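Local atomic coordinates of uncharacterized protein (Parabacteroides merdae, PDB entry 4MXN), a protein that is of unknown function but is probably a family 28-like glycoside hydrolase acting on polysaccharides. Residues Lys109-Gly114 with Glu157-Glu162; Gly117-Arg122 with Pro148-Met153; Gln163-Asp168 with Lys186-Ala191; Asp178-Thr183 with Gly203-Lys208. One frame throughout, in Å; residues are numbered along the deposited sequence. Where two conformers were deposited one is given.

Contact 1: residues Lys109-Gly114 with Glu157-Glu162; sequences KNIGIG and EDVKIE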
loop_
_atom_site.group_PDB
_atom_site.type_symbol
_atom_site.label_atom_id
_atom_site.label_comp_id
_atom_site.label_asym_id
_atom_site.label_seq_id
_atom_site.Cartn_x
_atom_site.Cartn_y
_atom_site.Cartn_z
ATOM N N LYS A 109 13.231 -5.760 -6.278
ATOM C CA LYS A 109 13.805 -4.612 -6.988
ATOM C C LYS A 109 12.952 -4.254 -8.211
ATOM O O LYS A 109 12.242 -5.106 -8.748
ATOM C CB LYS A 109 15.297 -4.837 -7.370
ATOM C CG LYS A 109 15.658 -6.147 -8.092
ATOM C CD LYS A 109 15.040 -6.243 -9.515
ATOM C CE LYS A 109 16.008 -6.517 -10.614
ATOM N NZ LYS A 109 15.665 -5.803 -11.879
ATOM N N ASN A 110 13.067 -2.997 -8.678
ATOM C CA ASN A 110 12.370 -2.502 -9.863
ATOM C C ASN A 110 10.860 -2.801 -9.748
ATOM O O ASN A 110 10.277 -3.497 -10.578
ATOM C CB ASN A 110 12.988 -3.110 -11.136
ATOM C CG ASN A 110 12.435 -2.567 -12.420
ATOM O OD1 ASN A 110 11.994 -1.425 -12.495
ATOM N ND2 ASN A 110 12.383 -3.414 -13.430
ATOM N N ILE A 111 10.234 -2.278 -8.699
ATOM C CA ILE A 111 8.802 -2.524 -8.464
ATOM C C ILE A 111 8.045 -1.207 -8.467
ATOM O O ILE A 111 8.605 -0.146 -8.199
ATOM C CB ILE A 111 8.565 -3.325 -7.155
ATOM C CG1 ILE A 111 9.259 -2.646 -5.939
ATOM C CG2 ILE A 111 9.015 -4.781 -7.307
ATOM C CD1 ILE A 111 8.760 -3.065 -4.624
ATOM N N GLY A 112 6.758 -1.285 -8.728
ATOM C CA GLY A 112 5.956 -0.081 -8.762
ATOM C C GLY A 112 4.480 -0.261 -8.524
ATOM O O GLY A 112 3.940 -1.361 -8.643
ATOM N N ILE A 113 3.845 0.850 -8.141
ATOM C CA ILE A 113 2.403 1.015 -7.954
ATOM C C ILE A 113 2.055 2.338 -8.613
ATOM O O ILE A 113 2.668 3.356 -8.298
ATOM C CB ILE A 113 1.928 0.953 -6.472
ATOM C CG1 ILE A 113 2.273 -0.407 -5.810
ATOM C CG2 ILE A 113 0.404 1.232 -6.380
ATOM C CD1 ILE A 113 2.203 -0.381 -4.327
ATOM N N GLY A 114 1.096 2.311 -9.522
ATOM C CA GLY A 114 0.660 3.495 -10.244
ATOM C C GLY A 114 -0.807 3.465 -10.605
ATOM O O GLY A 114 -1.527 2.534 -10.221
ATOM N N GLU A 157 14.722 -2.072 -3.617
ATOM C CA GLU A 157 15.550 -1.140 -4.386
ATOM C C GLU A 157 14.818 -0.726 -5.658
ATOM O O GLU A 157 14.231 -1.591 -6.298
ATOM C CB GLU A 157 16.899 -1.810 -4.732
ATOM C CG GLU A 157 17.829 -1.983 -3.546
ATOM C CD GLU A 157 19.249 -2.419 -3.845
ATOM O OE1 GLU A 157 19.629 -2.504 -5.037
ATOM O OE2 GLU A 157 19.993 -2.658 -2.868
ATOM N N ASP A 158 14.855 0.574 -6.037
ATOM C CA ASP A 158 14.216 1.117 -7.252
ATOM C C ASP A 158 12.690 0.894 -7.165
ATOM O O ASP A 158 12.129 -0.010 -7.790
ATOM C CB ASP A 158 14.838 0.526 -8.549
ATOM C CG ASP A 158 16.359 0.635 -8.632
ATOM O OD1 ASP A 158 16.912 1.647 -8.147
ATOM O OD2 ASP A 158 16.994 -0.289 -9.183
ATOM N N VAL A 159 12.045 1.694 -6.310
ATOM C CA VAL A 159 10.605 1.622 -6.039
ATOM C C VAL A 159 9.932 2.869 -6.611
ATOM O O VAL A 159 10.323 3.982 -6.266
ATOM C CB VAL A 159 10.353 1.488 -4.515
ATOM C CG1 VAL A 159 8.855 1.504 -4.192
ATOM C CG2 VAL A 159 11.026 0.239 -3.949
ATOM N N LYS A 160 8.899 2.680 -7.446
ATOM C CA LYS A 160 8.205 3.797 -8.063
ATOM C C LYS A 160 6.720 3.775 -7.686
ATOM O O LYS A 160 5.963 2.933 -8.151
ATOM C CB LYS A 160 8.399 3.766 -9.588
ATOM C CG LYS A 160 7.818 4.975 -10.327
ATOM C CD LYS A 160 7.950 4.794 -11.830
ATOM C CE LYS A 160 7.089 5.773 -12.578
ATOM N NZ LYS A 160 7.217 5.607 -14.051
ATOM N N ILE A 161 6.316 4.718 -6.837
ATOM C CA ILE A 161 4.921 4.863 -6.404
ATOM C C ILE A 161 4.407 6.153 -7.005
ATOM O O ILE A 161 5.052 7.184 -6.838
ATOM C CB ILE A 161 4.748 4.843 -4.846
ATOM C CG1 ILE A 161 5.495 3.668 -4.150
ATOM C CG2 ILE A 161 3.246 4.919 -4.424
ATOM C CD1 ILE A 161 5.043 2.230 -4.480
ATOM N N GLU A 162 3.264 6.116 -7.706
ATOM C CA GLU A 162 2.707 7.344 -8.280
ATOM C C GLU A 162 1.190 7.306 -8.446
ATOM O O GLU A 162 0.594 6.228 -8.527
ATOM C CB GLU A 162 3.360 7.659 -9.650
ATOM C CG GLU A 162 3.132 6.621 -10.747
ATOM C CD GLU A 162 3.583 7.031 -12.139
ATOM O OE1 GLU A 162 4.157 8.134 -12.300
ATOM O OE2 GLU A 162 3.358 6.234 -13.075
#

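Contact 2: residues Gly117-Arg122 with Pro148-Met153; sequences GIIDGR and PALICM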
loop_
_atom_site.group_PDB
_atom_site.type_symbol
_atom_site.label_atom_id
_atom_site.label_comp_id
_atom_site.label_asym_id
_atom_site.label_seq_id
_atom_site.Cartn_x
_atom_site.Cartn_y
_atom_site.Cartn_z
ATOM N N GLY A 117 -6.349 5.312 -9.747
ATOM C CA GLY A 117 -7.332 4.592 -8.947
ATOM C C GLY A 117 -7.098 4.745 -7.456
ATOM O O GLY A 117 -6.239 5.521 -7.030
ATOM N N ILE A 118 -7.836 3.955 -6.657
ATOM C CA ILE A 118 -7.835 4.036 -5.197
ATOM C C ILE A 118 -7.482 2.684 -4.576
ATOM O O ILE A 118 -7.865 1.637 -5.105
ATOM C CB ILE A 118 -9.269 4.505 -4.706
ATOM C CG1 ILE A 118 -9.633 5.917 -5.224
ATOM C CG2 ILE A 118 -9.468 4.403 -3.163
ATOM C CD1 ILE A 118 -11.189 6.271 -5.195
ATOM N N ILE A 119 -6.744 2.727 -3.463
ATOM C CA ILE A 119 -6.497 1.604 -2.552
ATOM C C ILE A 119 -7.274 1.978 -1.288
ATOM O O ILE A 119 -6.955 2.994 -0.653
ATOM C CB ILE A 119 -5.015 1.258 -2.283
ATOM C CG1 ILE A 119 -4.217 1.149 -3.594
ATOM C CG2 ILE A 119 -4.935 -0.043 -1.461
ATOM C CD1 ILE A 119 -2.633 0.881 -3.418
ATOM N N ASP A 120 -8.346 1.218 -0.980
ATOM C CA ASP A 120 -9.281 1.487 0.123
ATOM C C ASP A 120 -9.067 0.503 1.270
ATOM O O ASP A 120 -9.340 -0.703 1.126
ATOM C CB ASP A 120 -10.740 1.426 -0.386
ATOM C CG ASP A 120 -11.832 1.807 0.625
ATOM O OD1 ASP A 120 -11.518 1.943 1.834
ATOM O OD2 ASP A 120 -13.007 1.900 0.218
ATOM N N GLY A 121 -8.621 1.046 2.403
ATOM C CA GLY A 121 -8.277 0.255 3.585
ATOM C C GLY A 121 -9.406 -0.251 4.443
ATOM O O GLY A 121 -9.177 -1.142 5.276
ATOM N N ARG A 122 -10.632 0.324 4.293
ATOM C CA ARG A 122 -11.819 -0.050 5.090
ATOM C C ARG A 122 -11.450 -0.194 6.571
ATOM O O ARG A 122 -11.776 -1.190 7.212
ATOM C CB ARG A 122 -12.442 -1.354 4.545
ATOM C CG ARG A 122 -12.985 -1.188 3.120
ATOM C CD ARG A 122 -14.236 -1.980 2.866
ATOM N NE ARG A 122 -15.352 -1.639 3.753
ATOM C CZ ARG A 122 -16.082 -2.539 4.407
ATOM N NH1 ARG A 122 -15.804 -3.832 4.302
ATOM N NH2 ARG A 122 -17.092 -2.151 5.178
ATOM N N PRO A 148 -3.333 -3.863 8.749
ATOM C CA PRO A 148 -2.395 -3.640 7.660
ATOM C C PRO A 148 -2.286 -2.197 7.218
ATOM O O PRO A 148 -3.248 -1.424 7.245
ATOM C CB PRO A 148 -2.976 -4.486 6.517
ATOM C CG PRO A 148 -4.438 -4.481 6.753
ATOM C CD PRO A 148 -4.598 -4.453 8.252
ATOM N N ALA A 149 -1.104 -1.863 6.725
ATOM C CA ALA A 149 -0.854 -0.611 6.045
ATOM C C ALA A 149 -1.449 -0.743 4.639
ATOM O O ALA A 149 -1.861 -1.844 4.250
ATOM C CB ALA A 149 0.654 -0.358 5.975
ATOM N N LEU A 150 -1.514 0.342 3.867
ATOM C CA LEU A 150 -1.994 0.188 2.487
ATOM C C LEU A 150 -0.841 -0.309 1.620
ATOM O O LEU A 150 -1.033 -1.233 0.831
ATOM C CB LEU A 150 -2.608 1.476 1.938
ATOM C CG LEU A 150 -3.881 1.925 2.630
ATOM C CD1 LEU A 150 -4.269 3.313 2.208
ATOM C CD2 LEU A 150 -5.039 1.004 2.354
ATOM N N ILE A 151 0.359 0.269 1.824
ATOM C CA ILE A 151 1.612 -0.073 1.141
ATOM C C ILE A 151 2.732 -0.219 2.168
ATOM O O ILE A 151 2.869 0.624 3.059
ATOM C CB ILE A 151 1.960 1.031 0.088
ATOM C CG1 ILE A 151 1.014 1.002 -1.123
ATOM C CG2 ILE A 151 3.431 1.021 -0.322
ATOM C CD1 ILE A 151 1.082 2.381 -1.962
ATOM N N CYS A 152 3.536 -1.282 2.043
ATOM C CA CYS A 152 4.692 -1.496 2.912
ATOM C C CYS A 152 5.840 -2.103 2.102
ATOM O O CYS A 152 5.688 -3.204 1.567
ATOM C CB CYS A 152 4.343 -2.365 4.118
ATOM S SG CYS A 152 5.712 -2.596 5.287
HETATM N N MSE A 153 6.982 -1.396 2.036
HETATM C CA MSE A 153 8.178 -1.889 1.334
HETATM C C MSE A 153 9.331 -2.021 2.301
HETATM O O MSE A 153 9.655 -1.070 3.012
HETATM C CB MSE A 153 8.591 -0.977 0.171
HETATM C CG MSE A 153 7.920 -1.317 -1.127
HETATM SE SE MSE A 153 6.375 -0.179 -1.395
HETATM C CE MSE A 153 5.591 -1.157 -2.893
#

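Contact 3: residues Gln163-Asp168 with Lys186-Ala191; sequences QVTLQD and KVVVNA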
loop_
_atom_site.group_PDB
_atom_site.type_symbol
_atom_site.label_atom_id
_atom_site.label_comp_id
_atom_site.label_asym_id
_atom_site.label_seq_id
_atom_site.Cartn_x
_atom_site.Cartn_y
_atom_site.Cartn_z
ATOM N N GLN A 163 0.580 8.510 -8.496
ATOM C CA GLN A 163 -0.801 8.863 -8.868
ATOM C C GLN A 163 -1.917 8.301 -8.000
ATOM O O GLN A 163 -3.008 8.881 -7.994
ATOM C CB GLN A 163 -1.103 8.395 -10.311
ATOM C CG GLN A 163 -0.124 8.854 -11.390
ATOM C CD GLN A 163 -0.410 8.106 -12.667
ATOM O OE1 GLN A 163 -0.196 6.884 -12.769
ATOM N NE2 GLN A 163 -0.930 8.818 -13.660
ATOM N N VAL A 164 -1.701 7.136 -7.364
ATOM C CA VAL A 164 -2.754 6.449 -6.598
ATOM C C VAL A 164 -3.312 7.293 -5.431
ATOM O O VAL A 164 -2.629 8.155 -4.890
ATOM C CB VAL A 164 -2.311 5.047 -6.075
ATOM C CG1 VAL A 164 -2.140 4.056 -7.218
ATOM C CG2 VAL A 164 -1.036 5.124 -5.219
ATOM N N THR A 165 -4.565 7.027 -5.079
ATOM C CA THR A 165 -5.216 7.603 -3.912
ATOM C C THR A 165 -5.188 6.498 -2.862
ATOM O O THR A 165 -5.684 5.401 -3.110
ATOM C CB THR A 165 -6.618 8.158 -4.240
ATOM O OG1 THR A 165 -6.471 9.355 -5.031
ATOM C CG2 THR A 165 -7.416 8.485 -2.978
ATOM N N LEU A 166 -4.561 6.779 -1.715
ATOM C CA LEU A 166 -4.450 5.843 -0.592
ATOM C C LEU A 166 -5.491 6.286 0.404
ATOM O O LEU A 166 -5.402 7.388 0.952
ATOM C CB LEU A 166 -3.006 5.870 -0.022
ATOM C CG LEU A 166 -1.920 5.445 -1.027
ATOM C CD1 LEU A 166 -0.549 5.544 -0.425
ATOM C CD2 LEU A 166 -2.187 4.031 -1.555
ATOM N N GLN A 167 -6.531 5.483 0.563
ATOM C CA GLN A 167 -7.665 5.904 1.365
ATOM C C GLN A 167 -7.972 5.002 2.542
ATOM O O GLN A 167 -8.112 3.783 2.397
ATOM C CB GLN A 167 -8.891 5.979 0.448
ATOM C CG GLN A 167 -10.221 6.342 1.108
ATOM C CD GLN A 167 -11.293 6.485 0.060
ATOM O OE1 GLN A 167 -11.305 7.431 -0.727
ATOM N NE2 GLN A 167 -12.165 5.512 -0.022
ATOM N N ASP A 168 -8.200 5.650 3.697
ATOM C CA ASP A 168 -8.732 5.041 4.921
ATOM C C ASP A 168 -7.941 3.806 5.346
ATOM O O ASP A 168 -8.498 2.748 5.619
ATOM C CB ASP A 168 -10.226 4.704 4.702
ATOM C CG ASP A 168 -10.963 4.236 5.931
ATOM O OD1 ASP A 168 -10.723 4.811 7.021
ATOM O OD2 ASP A 168 -11.793 3.301 5.804
ATOM N N LYS A 186 2.831 12.457 -6.974
ATOM C CA LYS A 186 1.392 12.762 -7.196
ATOM C C LYS A 186 0.445 11.783 -6.429
ATOM O O LYS A 186 -0.651 11.462 -6.898
ATOM C CB LYS A 186 1.067 12.764 -8.718
ATOM C CG LYS A 186 1.974 13.690 -9.544
ATOM C CD LYS A 186 1.948 13.350 -11.038
ATOM C CE LYS A 186 3.027 14.077 -11.805
ATOM N NZ LYS A 186 4.334 13.375 -11.718
ATOM N N VAL A 187 0.873 11.332 -5.246
ATOM C CA VAL A 187 0.055 10.405 -4.455
ATOM C C VAL A 187 -0.867 11.226 -3.542
ATOM O O VAL A 187 -0.483 12.281 -3.061
ATOM C CB VAL A 187 0.909 9.361 -3.668
ATOM C CG1 VAL A 187 0.052 8.514 -2.713
ATOM C CG2 VAL A 187 1.674 8.445 -4.623
ATOM N N VAL A 188 -2.094 10.768 -3.358
ATOM C CA VAL A 188 -3.052 11.443 -2.492
ATOM C C VAL A 188 -3.330 10.498 -1.320
ATOM O O VAL A 188 -3.651 9.329 -1.551
ATOM C CB VAL A 188 -4.352 11.852 -3.242
ATOM C CG1 VAL A 188 -5.429 12.368 -2.272
ATOM C CG2 VAL A 188 -4.064 12.880 -4.356
ATOM N N VAL A 189 -3.167 10.985 -0.068
ATOM C CA VAL A 189 -3.511 10.171 1.106
ATOM C C VAL A 189 -4.775 10.780 1.722
ATOM O O VAL A 189 -4.754 11.945 2.133
ATOM C CB VAL A 189 -2.380 9.984 2.156
ATOM C CG1 VAL A 189 -2.862 9.136 3.328
ATOM C CG2 VAL A 189 -1.128 9.362 1.532
ATOM N N ASN A 190 -5.885 10.007 1.719
ATOM C CA ASN A 190 -7.164 10.418 2.310
ATOM C C ASN A 190 -7.316 9.656 3.607
ATOM O O ASN A 190 -7.318 8.434 3.590
ATOM C CB ASN A 190 -8.345 10.193 1.359
ATOM C CG ASN A 190 -8.377 11.150 0.193
ATOM O OD1 ASN A 190 -8.006 12.317 0.303
ATOM N ND2 ASN A 190 -8.913 10.708 -0.926
ATOM N N ALA A 191 -7.304 10.376 4.734
ATOM C CA ALA A 191 -7.345 9.783 6.075
ATOM C C ALA A 191 -8.507 8.817 6.260
ATOM O O ALA A 191 -8.316 7.784 6.893
ATOM C CB ALA A 191 -7.419 10.874 7.137
#

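Contact 4: residues Asp178-Thr183 with Gly203-Lys208; sequences DCHNVT and GCDGVK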
loop_
_atom_site.group_PDB
_atom_site.type_symbol
_atom_site.label_atom_id
_atom_site.label_comp_id
_atom_site.label_asym_id
_atom_site.label_seq_id
_atom_site.Cartn_x
_atom_site.Cartn_y
_atom_site.Cartn_z
ATOM N N ASP A 178 14.276 0.457 5.157
ATOM C CA ASP A 178 15.564 -0.003 4.598
ATOM C C ASP A 178 15.512 -0.119 3.069
ATOM O O ASP A 178 16.050 -1.063 2.500
ATOM C CB ASP A 178 15.982 -1.356 5.223
ATOM C CG ASP A 178 16.026 -1.377 6.741
ATOM O OD1 ASP A 178 16.374 -0.334 7.340
ATOM O OD2 ASP A 178 15.738 -2.444 7.327
ATOM N N CYS A 179 14.857 0.841 2.412
ATOM C CA CYS A 179 14.728 0.863 0.961
ATOM C C CYS A 179 15.758 1.808 0.337
ATOM O O CYS A 179 16.244 2.733 0.992
ATOM C CB CYS A 179 13.313 1.258 0.546
ATOM S SG CYS A 179 12.042 0.042 0.953
ATOM N N HIS A 180 16.086 1.560 -0.942
ATOM C CA HIS A 180 17.013 2.369 -1.734
ATOM C C HIS A 180 16.302 2.858 -2.980
ATOM O O HIS A 180 15.659 2.057 -3.648
ATOM C CB HIS A 180 18.263 1.560 -2.160
ATOM C CG HIS A 180 19.222 1.215 -1.065
ATOM N ND1 HIS A 180 19.139 0.008 -0.388
ATOM C CD2 HIS A 180 20.323 1.874 -0.640
ATOM C CE1 HIS A 180 20.169 -0.008 0.442
ATOM N NE2 HIS A 180 20.891 1.104 0.344
ATOM N N ASN A 181 16.488 4.130 -3.340
ATOM C CA ASN A 181 15.967 4.741 -4.568
ATOM C C ASN A 181 14.449 4.581 -4.680
ATOM O O ASN A 181 13.943 3.839 -5.529
ATOM C CB ASN A 181 16.690 4.196 -5.828
ATOM C CG ASN A 181 16.329 4.926 -7.108
ATOM O OD1 ASN A 181 15.852 6.057 -7.093
ATOM N ND2 ASN A 181 16.514 4.283 -8.247
ATOM N N VAL A 182 13.737 5.246 -3.780
ATOM C CA VAL A 182 12.272 5.249 -3.750
ATOM C C VAL A 182 11.792 6.592 -4.283
ATOM O O VAL A 182 12.360 7.626 -3.926
ATOM C CB VAL A 182 11.719 4.980 -2.318
ATOM C CG1 VAL A 182 10.186 5.071 -2.270
ATOM C CG2 VAL A 182 12.198 3.637 -1.783
ATOM N N THR A 183 10.759 6.576 -5.150
ATOM C CA THR A 183 10.115 7.803 -5.636
ATOM C C THR A 183 8.630 7.666 -5.358
ATOM O O THR A 183 8.066 6.600 -5.574
ATOM C CB THR A 183 10.410 8.106 -7.122
ATOM O OG1 THR A 183 9.873 7.077 -7.944
ATOM C CG2 THR A 183 11.913 8.352 -7.418
ATOM N N GLY A 203 15.552 3.949 7.991
ATOM C CA GLY A 203 16.743 3.408 7.346
ATOM C C GLY A 203 16.796 3.435 5.827
ATOM O O GLY A 203 17.480 2.601 5.234
ATOM N N CYS A 204 16.097 4.384 5.187
ATOM C CA CYS A 204 16.088 4.463 3.727
ATOM C C CYS A 204 17.271 5.273 3.200
ATOM O O CYS A 204 17.860 6.096 3.915
ATOM C CB CYS A 204 14.768 5.036 3.220
ATOM S SG CYS A 204 13.337 3.965 3.485
ATOM N N ASP A 205 17.624 5.036 1.933
ATOM C CA ASP A 205 18.675 5.795 1.275
ATOM C C ASP A 205 18.161 6.194 -0.102
ATOM O O ASP A 205 18.125 5.375 -1.020
ATOM C CB ASP A 205 20.010 5.013 1.202
ATOM C CG ASP A 205 21.131 5.701 0.428
ATOM O OD1 ASP A 205 21.004 6.922 0.132
ATOM O OD2 ASP A 205 22.104 5.016 0.073
ATOM N N GLY A 206 17.797 7.462 -0.231
ATOM C CA GLY A 206 17.300 8.018 -1.484
ATOM C C GLY A 206 15.797 7.847 -1.568
ATOM O O GLY A 206 15.300 6.794 -1.985
ATOM N N VAL A 207 15.062 8.844 -1.066
ATOM C CA VAL A 207 13.597 8.871 -1.109
ATOM C C VAL A 207 13.215 10.235 -1.628
ATOM O O VAL A 207 13.502 11.249 -0.976
ATOM C CB VAL A 207 12.880 8.503 0.223
ATOM C CG1 VAL A 207 11.355 8.552 0.063
ATOM C CG2 VAL A 207 13.317 7.124 0.728
ATOM N N LYS A 208 12.604 10.266 -2.825
ATOM C CA LYS A 208 12.180 11.522 -3.422
ATOM C C LYS A 208 10.671 11.544 -3.474
ATOM O O LYS A 208 10.069 10.772 -4.227
ATOM C CB LYS A 208 12.802 11.748 -4.816
ATOM C CG LYS A 208 14.308 11.944 -4.826
ATOM C CD LYS A 208 14.733 12.531 -6.169
ATOM C CE LYS A 208 16.217 12.717 -6.297
ATOM N NZ LYS A 208 16.552 13.657 -7.406
#

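Contact 1: residues Lys109-Gly114 with Glu157-Glu162
Strand 111-114 and strand 159-162 run parallel in exact register, their axes 4.7 Å apart and their N-to-C directions 1° apart, with Ile111 beside Val159 and Ile113 beside Ile161. The hydrogen bonds zigzag between them: Ile111 O accepts from Lys160 N at 2.9 Å, Lys160 O takes Ile113 N, and Ile113 O takes Glu162 N. Ahead of the strands both chains turn the same corner, at Asn110 and Asp158, each with positive phi, yet the pairing carries on round the bend: Asn110 N reaches Glu157 O at 3.0 Å and Ile111 N reaches Asp158 O at 3.1 Å.

On the inner face the aliphatic side chains lie side by side and point the same way. Ile111 meets Val159 through CG1 and CG2, 3.9 Å apart. One step on, Ile161 bends back: with chi2 at -64° its CD1 swings toward the partner strand and settles against CB, CG1 and CD1 of Ile113, the two CD1 atoms 3.9 Å apart. The opposite face carries Lys109, Glu157 and Lys160, with Gly112 beside the last, and the extended chain of Lys160 leads away from the pair. At the corner, CB of Asp158 lies 3.9 Å from Asn110 N, while its OD1 bonds to Asn181 ND2 on the next turn; Asn110 ND2 reaches back to Asn73 OD1.

These are successive rungs of a right-handed parallel beta-helix. Strand 74-78 pairs with the other edge of 111-114, strand 182-190 continues the stack beyond 159-162, and strand 151-154 packs Ile151 and Met153 against the isoleucines from across the interior.

Contact 2: residues Gly117-Arg122 with Pro148-Met153
Gly121 and Leu150 bring the two backbones nearest, with CA atoms 6.4 Å apart, and no hydrogen bond joins the segments: strand 118-120 and the corner leading into strand 151-154 face each other through side chains across the interior of the beta-helix.

Leu150 does most of the touching. With CG beside its backbone N (chi1 -66°), its branched end reaches the other segment, where CD2 rests on Gly121 CA at 3.5 Å and lies 4.0 Å from Ile119 CG2. The other branch, CD1, comes up to Ile119 O at 3.9 Å. The side chains of Ile119 and Leu150 point in opposing directions and overlap along their flanks. A looser touch follows at Ile151, whose CD1 is 4.3 Å from Ile119 CD1; Leu166 of the adjoining strand packs on all three side chains.

Asp120 turns the other way, and its OD1 accepts Arg122 N at 3.1 Å from above the carboxylate plane. This Asx turn shapes the chain just before helix 123-136, with Arg122 at the N-cap position.

No polar bond joins the segments; they meet chiefly through methyl groups and the CA of Gly121, while backbone polar groups of the strand, such as those of Ile119, are paired laterally with Thr165 and Gln167.

Contact 3: residues Gln163-Asp168 with Lys186-Ala191
Backbone hydrogen bonds carry the pairing of Gln163-Asp168 with Lys186-Ala191, and all four are close to straight. Val188 N gives to Val164 O, Leu166 N to Val188 O at 2.7 Å, Asn190 N to Leu166 O, and Asp168 N to Asn190 O. The strands 165-167 and 188-190 are parallel, with axes 4.6 Å apart and inclined by 17°. CA-H...O contacts fill in between these bonds, as where Thr165 CA faces Val188 O.

Apolar contacts occupy the face of Leu166 and Val189. Leu166 sends CD1 across to Val187 CG1, 3.8 Å away. That same CG1, set anti to its own backbone N by a chi1 of 173°, also touches Val164 O at 3.5 Å. Glu174 of strand 174-177 touches both Leu166 and Val189. This is the inward face of a right-handed parallel beta-helix, the fold of the family 28 and pectate-lyase-like proteins, in which equivalent strands of consecutive coils stack in parallel.

Polar and mixed contacts belong to the other face. Thr165 and Val188 stand side by side, Thr165 OG1 3.7 Å from Val188 CB, while Thr165 CG2 lies 3.4 Å from Asn190 ND2. The amides of Gln167 and Asn190 are inclined by 30°, with Gln167 OE1 and Asn190 ND2 4.1 Å apart. Beyond the strand end, Asp168 OD1 accepts from Ser123 OG and Ala193 N, and Ala191 N bonds to Asn215 OD1.

Contact 4: residues Asp178-Thr183 with Gly203-Lys208
Cys179 and Cys204 make the close-packed inner part of this contact, where Asp178-Thr183 and Gly203-Lys208 run side by side with end-to-end directions 4° apart. Cys179 N gives a weak hydrogen bond to Cys204 SG at 3.6 Å, and the same sulfur lies 4.0 Å from Cys179 CB. A chi1 of -68° puts Cys204 SG beside its own backbone N, on the flank where Cys179 passes. Cys179 O then takes Asp205 N at 2.8 Å. Further along, Val182 and Val207 pair on the inward face, with Val182 CB 4.1 Å from Val207 CG2. Backbone bonds flank them, from Val182 N to Gly206 O at 2.8 Å and from Lys208 N to Val182 O. Tyr176 of the preceding strand 174-177 packs on Val182 and Cys204.

The outward side is looser. The His180 ring crosses the side chain of Asp205 at a slant, its plane 63° from the carboxylate, with His180 CD2 3.7 Å from Asp205 CB. The aspartate spends its oxygens elsewhere: OD2 forms a salt bridge with Arg228, and OD1 accepts from Asn229 ND2. The extended Lys208 leads off from the pair. Beside the corner at Asn181 lies Gly206, its phi positive like that of Asn181, and Asn181 N bonds to Asp205 O just before it.

The chemistry therefore divides by face: inside, the cysteines pair with each other and the valines with each other, while outside Asp205 is tied to Arg228 and Asn229 of the following coil, and Arg228 probably favours a negative Asp205.

Overall arrangement
Three of the contacts are lateral pairings between successive coils of one beta-helix, and contact 2 is the crossing through its interior. Contacts 1 and 4, with centres 11 Å apart, continue one stack, Val159 O lying 2.9 Å from Thr183 N. Contacts 2 and 3, 9 Å apart, meet in the same way, Ile119 O lying 2.8 Å from Gln167 N. Contact 2 reaches contact 1 through the core, where Ile113 CD1 is 3.7 Å from Ile151 CG1. Strand 182-190 serves both contact 3 and contact 4, whose centres lie 19 Å apart. Nearby, the Cys99-Cys152 disulfide ties strand 151-154 to the loop holding Cys99.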